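Long-range contacts in thiamine-binding periplasmic protein (Escherichia coli, PDB 2QRY), which binds thiamine, thiamine phosphate and thiamine diphosphate with high affinity in the periplasm, as the solute-binding component of the ThiBPQ ABC importer: residues A[128-136]-A[232-240]; A[142-150]-A[172-180]. One frame throughout, in Å; residues are numbered along the deposited sequence.

Contact 1 (A[128-136]-A[232-240]); sequences FAFVYDKNK and DNYAAANFS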
loop_
_atom_site.group_PDB
_atom_site.type_symbol
_atom_site.label_atom_id
_atom_site.label_comp_id
_atom_site.label_asym_id
_atom_site.label_seq_id
_atom_site.Cartn_x
_atom_site.Cartn_y
_atom_site.Cartn_z
ATOM N N PHE A 128 2.711 0.235 -7.665
ATOM C CA PHE A 128 3.933 -0.389 -7.197
ATOM C C PHE A 128 4.986 -0.293 -8.293
ATOM O O PHE A 128 4.687 -0.453 -9.479
ATOM C CB PHE A 128 3.696 -1.860 -6.846
ATOM C CG PHE A 128 2.626 -2.072 -5.817
ATOM C CD1 PHE A 128 2.757 -1.539 -4.536
ATOM C CD2 PHE A 128 1.485 -2.802 -6.131
ATOM C CE1 PHE A 128 1.765 -1.730 -3.587
ATOM C CE2 PHE A 128 0.485 -3.000 -5.185
ATOM C CZ PHE A 128 0.624 -2.464 -3.911
ATOM N N ALA A 129 6.219 -0.033 -7.883
ATOM C CA ALA A 129 7.312 0.080 -8.826
ATOM C C ALA A 129 8.643 -0.074 -8.100
ATOM O O ALA A 129 8.731 0.151 -6.892
ATOM C CB ALA A 129 7.252 1.432 -9.520
ATOM N N PHE A 130 9.674 -0.465 -8.840
ATOM C CA PHE A 130 10.988 -0.601 -8.250
ATOM C C PHE A 130 11.709 0.731 -8.302
ATOM O O PHE A 130 11.820 1.351 -9.360
ATOM C CB PHE A 130 11.806 -1.665 -8.979
ATOM C CG PHE A 130 11.396 -3.067 -8.652
ATOM C CD1 PHE A 130 10.422 -3.716 -9.397
ATOM C CD2 PHE A 130 11.988 -3.742 -7.597
ATOM C CE1 PHE A 130 10.044 -5.024 -9.094
ATOM C CE2 PHE A 130 11.614 -5.053 -7.286
ATOM C CZ PHE A 130 10.639 -5.689 -8.041
ATOM N N VAL A 131 12.176 1.180 -7.143
ATOM C CA VAL A 131 12.901 2.442 -7.044
ATOM C C VAL A 131 14.402 2.192 -7.013
ATOM O O VAL A 131 14.860 1.194 -6.448
ATOM C CB VAL A 131 12.507 3.207 -5.771
ATOM C CG1 VAL A 131 13.464 4.367 -5.540
ATOM C CG2 VAL A 131 11.080 3.716 -5.897
ATOM N N TYR A 132 15.159 3.092 -7.635
ATOM C CA TYR A 132 16.619 2.994 -7.671
ATOM C C TYR A 132 17.253 4.384 -7.598
ATOM O O TYR A 132 16.558 5.402 -7.656
ATOM C CB TYR A 132 17.096 2.295 -8.950
ATOM C CG TYR A 132 16.765 3.042 -10.222
ATOM C CD1 TYR A 132 15.490 2.971 -10.784
ATOM C CD2 TYR A 132 17.716 3.858 -10.844
ATOM C CE1 TYR A 132 15.166 3.699 -11.941
ATOM C CE2 TYR A 132 17.403 4.593 -11.998
ATOM C CZ TYR A 132 16.131 4.505 -12.536
ATOM O OH TYR A 132 15.823 5.216 -13.661
ATOM N N ASP A 133 18.577 4.409 -7.485
ATOM C CA ASP A 133 19.337 5.652 -7.406
ATOM C C ASP A 133 20.010 5.875 -8.761
ATOM O O ASP A 133 20.943 5.153 -9.115
ATOM C CB ASP A 133 20.410 5.531 -6.319
ATOM C CG ASP A 133 21.102 6.854 -6.021
ATOM O OD1 ASP A 133 21.298 7.664 -6.957
ATOM O OD2 ASP A 133 21.463 7.069 -4.842
ATOM N N LYS A 134 19.544 6.867 -9.515
ATOM C CA LYS A 134 20.120 7.142 -10.827
ATOM C C LYS A 134 21.610 7.449 -10.771
ATOM O O LYS A 134 22.310 7.304 -11.770
ATOM C CB LYS A 134 19.383 8.298 -11.507
ATOM C CG LYS A 134 17.963 7.963 -11.919
ATOM C CD LYS A 134 17.258 9.180 -12.490
ATOM C CE LYS A 134 17.097 10.266 -11.439
ATOM N NZ LYS A 134 16.390 11.460 -11.978
ATOM N N ASN A 135 22.096 7.881 -9.612
ATOM C CA ASN A 135 23.517 8.179 -9.467
ATOM C C ASN A 135 24.302 6.889 -9.293
ATOM O O ASN A 135 25.511 6.865 -9.511
ATOM C CB ASN A 135 23.791 9.074 -8.249
ATOM C CG ASN A 135 23.241 10.476 -8.410
ATOM O OD1 ASN A 135 23.196 11.017 -9.517
ATOM N ND2 ASN A 135 22.835 11.083 -7.299
ATOM N N LYS A 136 23.616 5.822 -8.898
ATOM C CA LYS A 136 24.273 4.537 -8.668
ATOM C C LYS A 136 23.919 3.463 -9.693
ATOM O O LYS A 136 24.677 2.520 -9.893
ATOM C CB LYS A 136 23.931 4.019 -7.268
ATOM C CG LYS A 136 24.461 4.859 -6.110
ATOM C CD LYS A 136 23.949 4.285 -4.792
ATOM C CE LYS A 136 24.805 4.686 -3.595
ATOM N NZ LYS A 136 24.744 6.135 -3.273
ATOM N N ASP A 232 16.519 14.808 -6.635
ATOM C CA ASP A 232 15.760 14.141 -7.684
ATOM C C ASP A 232 16.578 13.034 -8.343
ATOM O O ASP A 232 16.371 12.702 -9.511
ATOM C CB ASP A 232 15.282 15.155 -8.727
ATOM C CG ASP A 232 16.405 15.669 -9.598
ATOM O OD1 ASP A 232 17.467 16.036 -9.049
ATOM O OD2 ASP A 232 16.220 15.711 -10.835
ATOM N N ASN A 233 17.505 12.459 -7.580
ATOM C CA ASN A 233 18.338 11.377 -8.084
ATOM C C ASN A 233 17.632 10.015 -7.968
ATOM O O ASN A 233 18.017 9.053 -8.637
ATOM C CB ASN A 233 19.683 11.349 -7.345
ATOM C CG ASN A 233 19.526 11.200 -5.843
ATOM O OD1 ASN A 233 18.904 12.037 -5.185
ATOM N ND2 ASN A 233 20.094 10.128 -5.292
ATOM N N TYR A 234 16.600 9.929 -7.130
ATOM C CA TYR A 234 15.872 8.670 -6.989
ATOM C C TYR A 234 14.748 8.611 -8.007
ATOM O O TYR A 234 14.111 9.616 -8.293
ATOM C CB TYR A 234 15.294 8.505 -5.580
ATOM C CG TYR A 234 16.352 8.336 -4.521
ATOM C CD1 TYR A 234 16.726 9.404 -3.698
ATOM C CD2 TYR A 234 17.041 7.132 -4.391
ATOM C CE1 TYR A 234 17.761 9.275 -2.782
ATOM C CE2 TYR A 234 18.086 6.991 -3.478
ATOM C CZ TYR A 234 18.442 8.065 -2.682
ATOM O OH TYR A 234 19.498 7.934 -1.812
ATOM N N ALA A 235 14.506 7.426 -8.554
ATOM C CA ALA A 235 13.463 7.261 -9.546
ATOM C C ALA A 235 12.804 5.896 -9.484
ATOM O O ALA A 235 13.379 4.931 -8.985
ATOM C CB ALA A 235 14.037 7.491 -10.937
ATOM N N ALA A 236 11.580 5.838 -9.994
ATOM C CA ALA A 236 10.810 4.607 -10.052
ATOM C C ALA A 236 10.860 4.178 -11.511
ATOM O O ALA A 236 10.460 4.938 -12.395
ATOM C CB ALA A 236 9.367 4.866 -9.624
ATOM N N ALA A 237 11.355 2.971 -11.762
ATOM C CA ALA A 237 11.466 2.468 -13.128
ATOM C C ALA A 237 10.098 2.173 -13.726
ATOM O O ALA A 237 9.293 1.448 -13.144
ATOM C CB ALA A 237 12.333 1.229 -13.154
ATOM N N ASN A 238 9.838 2.757 -14.890
ATOM C CA ASN A 238 8.571 2.579 -15.589
ATOM C C ASN A 238 8.687 1.349 -16.491
ATOM O O ASN A 238 9.401 1.376 -17.492
ATOM C CB ASN A 238 8.271 3.845 -16.409
ATOM C CG ASN A 238 6.841 3.889 -16.946
ATOM O OD1 ASN A 238 5.891 3.433 -16.299
ATOM N ND2 ASN A 238 6.682 4.470 -18.127
ATOM N N PHE A 239 7.999 0.266 -16.129
ATOM C CA PHE A 239 8.066 -0.961 -16.923
ATOM C C PHE A 239 7.011 -1.053 -18.027
ATOM O O PHE A 239 5.868 -0.638 -17.855
ATOM C CB PHE A 239 7.988 -2.196 -16.013
ATOM C CG PHE A 239 9.178 -2.359 -15.100
ATOM C CD1 PHE A 239 10.360 -1.654 -15.335
ATOM C CD2 PHE A 239 9.122 -3.233 -14.017
ATOM C CE1 PHE A 239 11.465 -1.812 -14.510
ATOM C CE2 PHE A 239 10.232 -3.400 -13.180
ATOM C CZ PHE A 239 11.405 -2.687 -13.429
ATOM N N SER A 240 7.424 -1.613 -19.162
ATOM C CA SER A 240 6.564 -1.753 -20.330
ATOM C C SER A 240 5.358 -2.677 -20.155
ATOM O O SER A 240 4.390 -2.570 -20.906
ATOM C CB SER A 240 7.399 -2.201 -21.541
ATOM O OG SER A 240 8.048 -3.441 -21.315
HETATM O O HOH W 1 9.169 -0.893 -11.650
#
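An antiparallel strand pair joins 128-136 to 232-240 at one border of the central mixed sheet. V131 faces A236 and D133 faces Y234 as non-hydrogen-bonded pairs. Between them Y132 and A235 form a hydrogen-bonded pair: Y132 N gives to A235 O at 2.9 Å, and A235 N returns a bond to Y132 O. A237 N extends the pairing to F130 O. Beyond it, a water accepts from F130 N and donates to A237 O, bridging the strands where they part. The Y132 ring lies along the partner strand. Y132 CG sits between the backbone N and the carbonyl carbon (chi1 64°), which brings Y132 CE1 within 3.9 Å of A237 CB and CZ within 4.0 Å of A235 CB. At the other end, D133 OD1 accepts a weak bond from N233 ND2 at 3.2 Å, the carboxylate and amide planes 60° apart. The same oxygen takes N135 N in an Asx turn. K134 bends at chi3 (-64°), and its NZ reaches D232 O at 2.8 Å. K134 N also binds N233 O. Strand 121-133 pairs with 214-218 as well, through V131 and V215. This is antiparallel pairing within the mixed sheet of a periplasmic solute-binding protein.

Contact 2 (A[142-150]-A[172-180]); sequences QSLKELVES and LWMQKVYGD
L144 and Y178 carry this helix-helix contact, in which the short segments 144-149 and 172-178 cross at -97°. Their axes come no closer than 11.1 Å. L144 sends CD1 over one face of the W173 indole, 3.8 Å from the centroid of the five-membered ring and 9° off its normal, a CH-pi contact. The same methyl touches V177 CG2. The other branch, CD2, packs on the selenium of M174, a selenomethionine. M174 is bent at chi2 and chi3, and the selenium also meets V148: the two side chains approach tip to tip, with V148 CG2 3.8 Å from M174 SE. W173 is held from elsewhere too, since its NE1 bonds G242 O. Y178 acts as a knob in a hole made by L144, K145, V148 and E149. Y178 OH ends 3.3 Å from K145 CA and 3.6 Å from V148 CB. Outside the pair, M174 touches W186 and Y178 touches A185, both of helix 182-190. E149 comes at Y178 from the opposite direction, its carboxylate at the ring edge and turned 64° from the ring plane. Y178 OH donates to E149 OE2 at 2.5 Å, on the anti side and tilted well out of the carboxylate plane.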
loop_
_atom_site.group_PDB
_atom_site.type_symbol
_atom_site.label_atom_id
_atom_site.label_comp_id
_atom_site.label_asym_id
_atom_site.label_seq_id
_atom_site.Cartn_x
_atom_site.Cartn_y
_atom_site.Cartn_z
ATOM N N GLN A 142 13.931 -2.020 -17.803
ATOM C CA GLN A 142 12.812 -1.290 -18.386
ATOM C C GLN A 142 11.536 -2.130 -18.454
ATOM O O GLN A 142 10.551 -1.757 -19.094
ATOM C CB GLN A 142 13.204 -0.772 -19.772
ATOM C CG GLN A 142 14.368 0.216 -19.715
ATOM C CD GLN A 142 14.867 0.630 -21.086
ATOM O OE1 GLN A 142 15.278 -0.210 -21.885
ATOM N NE2 GLN A 142 14.842 1.931 -21.362
ATOM N N SER A 143 11.562 -3.268 -17.774
ATOM C CA SER A 143 10.411 -4.153 -17.715
ATOM C C SER A 143 10.650 -5.139 -16.577
ATOM O O SER A 143 11.800 -5.420 -16.223
ATOM C CB SER A 143 10.234 -4.892 -19.041
ATOM O OG SER A 143 11.315 -5.766 -19.298
ATOM N N LEU A 144 9.572 -5.654 -15.995
ATOM C CA LEU A 144 9.696 -6.605 -14.899
ATOM C C LEU A 144 10.423 -7.826 -15.435
ATOM O O LEU A 144 11.218 -8.458 -14.731
ATOM C CB LEU A 144 8.314 -7.016 -14.386
ATOM C CG LEU A 144 8.177 -7.384 -12.898
ATOM C CD1 LEU A 144 6.846 -8.109 -12.679
ATOM C CD2 LEU A 144 9.321 -8.263 -12.463
ATOM N N LYS A 145 10.152 -8.143 -16.697
ATOM C CA LYS A 145 10.762 -9.297 -17.352
ATOM C C LYS A 145 12.283 -9.186 -17.398
ATOM O O LYS A 145 12.989 -10.156 -17.117
ATOM C CB LYS A 145 10.198 -9.449 -18.765
ATOM C CG LYS A 145 10.841 -10.550 -19.598
ATOM C CD LYS A 145 9.993 -10.840 -20.835
ATOM C CE LYS A 145 10.597 -11.927 -21.711
ATOM N NZ LYS A 145 11.766 -11.422 -22.480
ATOM N N GLU A 146 12.786 -8.006 -17.748
ATOM C CA GLU A 146 14.224 -7.804 -17.812
ATOM C C GLU A 146 14.843 -7.911 -16.418
ATOM O O GLU A 146 15.856 -8.583 -16.235
ATOM C CB GLU A 146 14.547 -6.444 -18.422
ATOM C CG GLU A 146 16.014 -6.081 -18.319
ATOM C CD GLU A 146 16.368 -4.824 -19.081
ATOM O OE1 GLU A 146 15.556 -3.873 -19.091
ATOM O OE2 GLU A 146 17.472 -4.784 -19.656
ATOM N N LEU A 147 14.228 -7.251 -15.441
ATOM C CA LEU A 147 14.714 -7.293 -14.068
ATOM C C LEU A 147 14.895 -8.734 -13.598
ATOM O O LEU A 147 15.867 -9.054 -12.914
ATOM C CB LEU A 147 13.736 -6.562 -13.141
ATOM C CG LEU A 147 13.963 -6.625 -11.627
ATOM C CD1 LEU A 147 13.073 -5.610 -10.922
ATOM C CD2 LEU A 147 13.641 -8.013 -11.114
ATOM N N VAL A 148 13.956 -9.597 -13.971
ATOM C CA VAL A 148 13.996 -11.002 -13.582
ATOM C C VAL A 148 14.975 -11.851 -14.392
ATOM O O VAL A 148 15.679 -12.703 -13.846
ATOM C CB VAL A 148 12.597 -11.660 -13.721
ATOM C CG1 VAL A 148 12.706 -13.168 -13.508
ATOM C CG2 VAL A 148 11.617 -11.052 -12.727
ATOM N N GLU A 149 15.023 -11.608 -15.696
ATOM C CA GLU A 149 15.862 -12.402 -16.584
ATOM C C GLU A 149 17.236 -11.870 -16.989
ATOM O O GLU A 149 18.098 -12.645 -17.405
ATOM C CB GLU A 149 15.043 -12.742 -17.827
ATOM C CG GLU A 149 13.889 -13.679 -17.515
ATOM C CD GLU A 149 12.792 -13.638 -18.552
ATOM O OE1 GLU A 149 13.116 -13.559 -19.758
ATOM O OE2 GLU A 149 11.605 -13.694 -18.157
ATOM N N SER A 150 17.444 -10.565 -16.861
ATOM C CA SER A 150 18.717 -9.949 -17.230
ATOM C C SER A 150 19.923 -10.640 -16.611
ATOM O O SER A 150 19.820 -11.266 -15.558
ATOM C CB SER A 150 18.721 -8.472 -16.823
ATOM O OG SER A 150 19.951 -7.850 -17.138
ATOM N N LEU A 172 1.373 -10.345 -7.090
ATOM C CA LEU A 172 0.334 -10.323 -8.117
ATOM C C LEU A 172 0.843 -9.741 -9.429
ATOM O O LEU A 172 0.434 -10.167 -10.514
ATOM C CB LEU A 172 -0.879 -9.545 -7.608
ATOM C CG LEU A 172 -1.396 -10.079 -6.263
ATOM C CD1 LEU A 172 -2.431 -9.132 -5.686
ATOM C CD2 LEU A 172 -1.968 -11.482 -6.442
ATOM N N TRP A 173 1.754 -8.782 -9.322
ATOM C CA TRP A 173 2.339 -8.146 -10.490
ATOM C C TRP A 173 3.084 -9.197 -11.299
ATOM O O TRP A 173 2.940 -9.276 -12.519
ATOM C CB TRP A 173 3.288 -7.043 -10.045
ATOM C CG TRP A 173 3.804 -6.188 -11.150
ATOM C CD1 TRP A 173 3.295 -6.071 -12.414
ATOM C CD2 TRP A 173 4.871 -5.235 -11.055
ATOM N NE1 TRP A 173 3.978 -5.093 -13.110
ATOM C CE2 TRP A 173 4.949 -4.566 -12.297
ATOM C CE3 TRP A 173 5.769 -4.878 -10.038
ATOM C CZ2 TRP A 173 5.888 -3.558 -12.548
ATOM C CZ3 TRP A 173 6.705 -3.878 -10.288
ATOM C CH2 TRP A 173 6.754 -3.231 -11.534
HETATM N N MSE A 174 3.883 -10.004 -10.612
HETATM C CA MSE A 174 4.627 -11.074 -11.260
HETATM C C MSE A 174 3.654 -12.087 -11.882
HETATM O O MSE A 174 3.896 -12.612 -12.972
HETATM C CB MSE A 174 5.509 -11.788 -10.237
HETATM C CG MSE A 174 6.734 -11.006 -9.783
HETATM SE SE MSE A 174 8.186 -11.134 -11.059
HETATM C CE MSE A 174 8.904 -12.860 -10.531
ATOM N N GLN A 175 2.559 -12.362 -11.181
ATOM C CA GLN A 175 1.561 -13.314 -11.661
ATOM C C GLN A 175 0.935 -12.826 -12.976
ATOM O O GLN A 175 0.699 -13.611 -13.898
ATOM C CB GLN A 175 0.470 -13.509 -10.603
ATOM C CG GLN A 175 -0.503 -14.610 -10.938
ATOM C CD GLN A 175 0.145 -15.979 -10.925
ATOM O OE1 GLN A 175 -0.291 -16.880 -11.629
ATOM N NE2 GLN A 175 1.181 -16.147 -10.108
ATOM N N LYS A 176 0.665 -11.528 -13.053
ATOM C CA LYS A 176 0.098 -10.940 -14.254
ATOM C C LYS A 176 1.083 -11.114 -15.411
ATOM O O LYS A 176 0.700 -11.483 -16.520
ATOM C CB LYS A 176 -0.147 -9.441 -14.049
ATOM C CG LYS A 176 -1.393 -9.080 -13.264
ATOM C CD LYS A 176 -2.649 -9.351 -14.068
ATOM C CE LYS A 176 -3.876 -8.841 -13.341
ATOM N NZ LYS A 176 -5.128 -9.074 -14.102
ATOM N N VAL A 177 2.354 -10.856 -15.128
ATOM C CA VAL A 177 3.400 -10.925 -16.130
ATOM C C VAL A 177 3.855 -12.327 -16.564
ATOM O O VAL A 177 4.146 -12.541 -17.744
ATOM C CB VAL A 177 4.622 -10.089 -15.658
ATOM C CG1 VAL A 177 5.781 -10.218 -16.638
ATOM C CG2 VAL A 177 4.210 -8.632 -15.510
ATOM N N TYR A 178 3.903 -13.282 -15.640
ATOM C CA TYR A 178 4.353 -14.626 -15.995
ATOM C C TYR A 178 3.320 -15.744 -15.993
ATOM O O TYR A 178 3.566 -16.809 -16.558
ATOM C CB TYR A 178 5.513 -15.048 -15.098
ATOM C CG TYR A 178 6.801 -14.339 -15.412
ATOM C CD1 TYR A 178 7.113 -13.115 -14.825
ATOM C CD2 TYR A 178 7.703 -14.883 -16.324
ATOM C CE1 TYR A 178 8.290 -12.452 -15.138
ATOM C CE2 TYR A 178 8.880 -14.227 -16.649
ATOM C CZ TYR A 178 9.170 -13.016 -16.054
ATOM O OH TYR A 178 10.347 -12.384 -16.380
ATOM N N GLY A 179 2.176 -15.520 -15.362
ATOM C CA GLY A 179 1.167 -16.563 -15.319
ATOM C C GLY A 179 1.699 -17.831 -14.671
ATOM O O GLY A 179 2.348 -17.782 -13.624
ATOM N N ASP A 180 1.440 -18.977 -15.291
ATOM C CA ASP A 180 1.909 -20.234 -14.736
ATOM C C ASP A 180 3.426 -20.355 -14.679
ATOM O O ASP A 180 3.945 -21.317 -14.119
ATOM C CB ASP A 180 1.328 -21.421 -15.507
ATOM C CG ASP A 180 -0.146 -21.641 -15.209
ATOM O OD1 ASP A 180 -0.570 -21.362 -14.068
ATOM O OD2 ASP A 180 -0.878 -22.106 -16.112
#

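How the contacts relate
The two contacts lie in the same lobe, their centres about 16 Å apart, and contact 2 is nested within the chain loop that contact 1 closes. Helix 144-149 is the next element after strand 121-133, joined by a loop. The segments meet at F239 and S240: F239 CD2 packs 3.2 Å from L144 N, and S240 N probably bonds Q142 O at 3.1 Å. Contact 1 is nearer the thiamin phosphate, with the V131 side chain about 7 Å from the ligand and about 7 Å from the side chain of W200, a thiamine-binding residue. The side chain of A129 is about 4 Å from that of T219, another thiamine-binding residue. In contact 2 the W173 side chain is about 14 Å from the ligand.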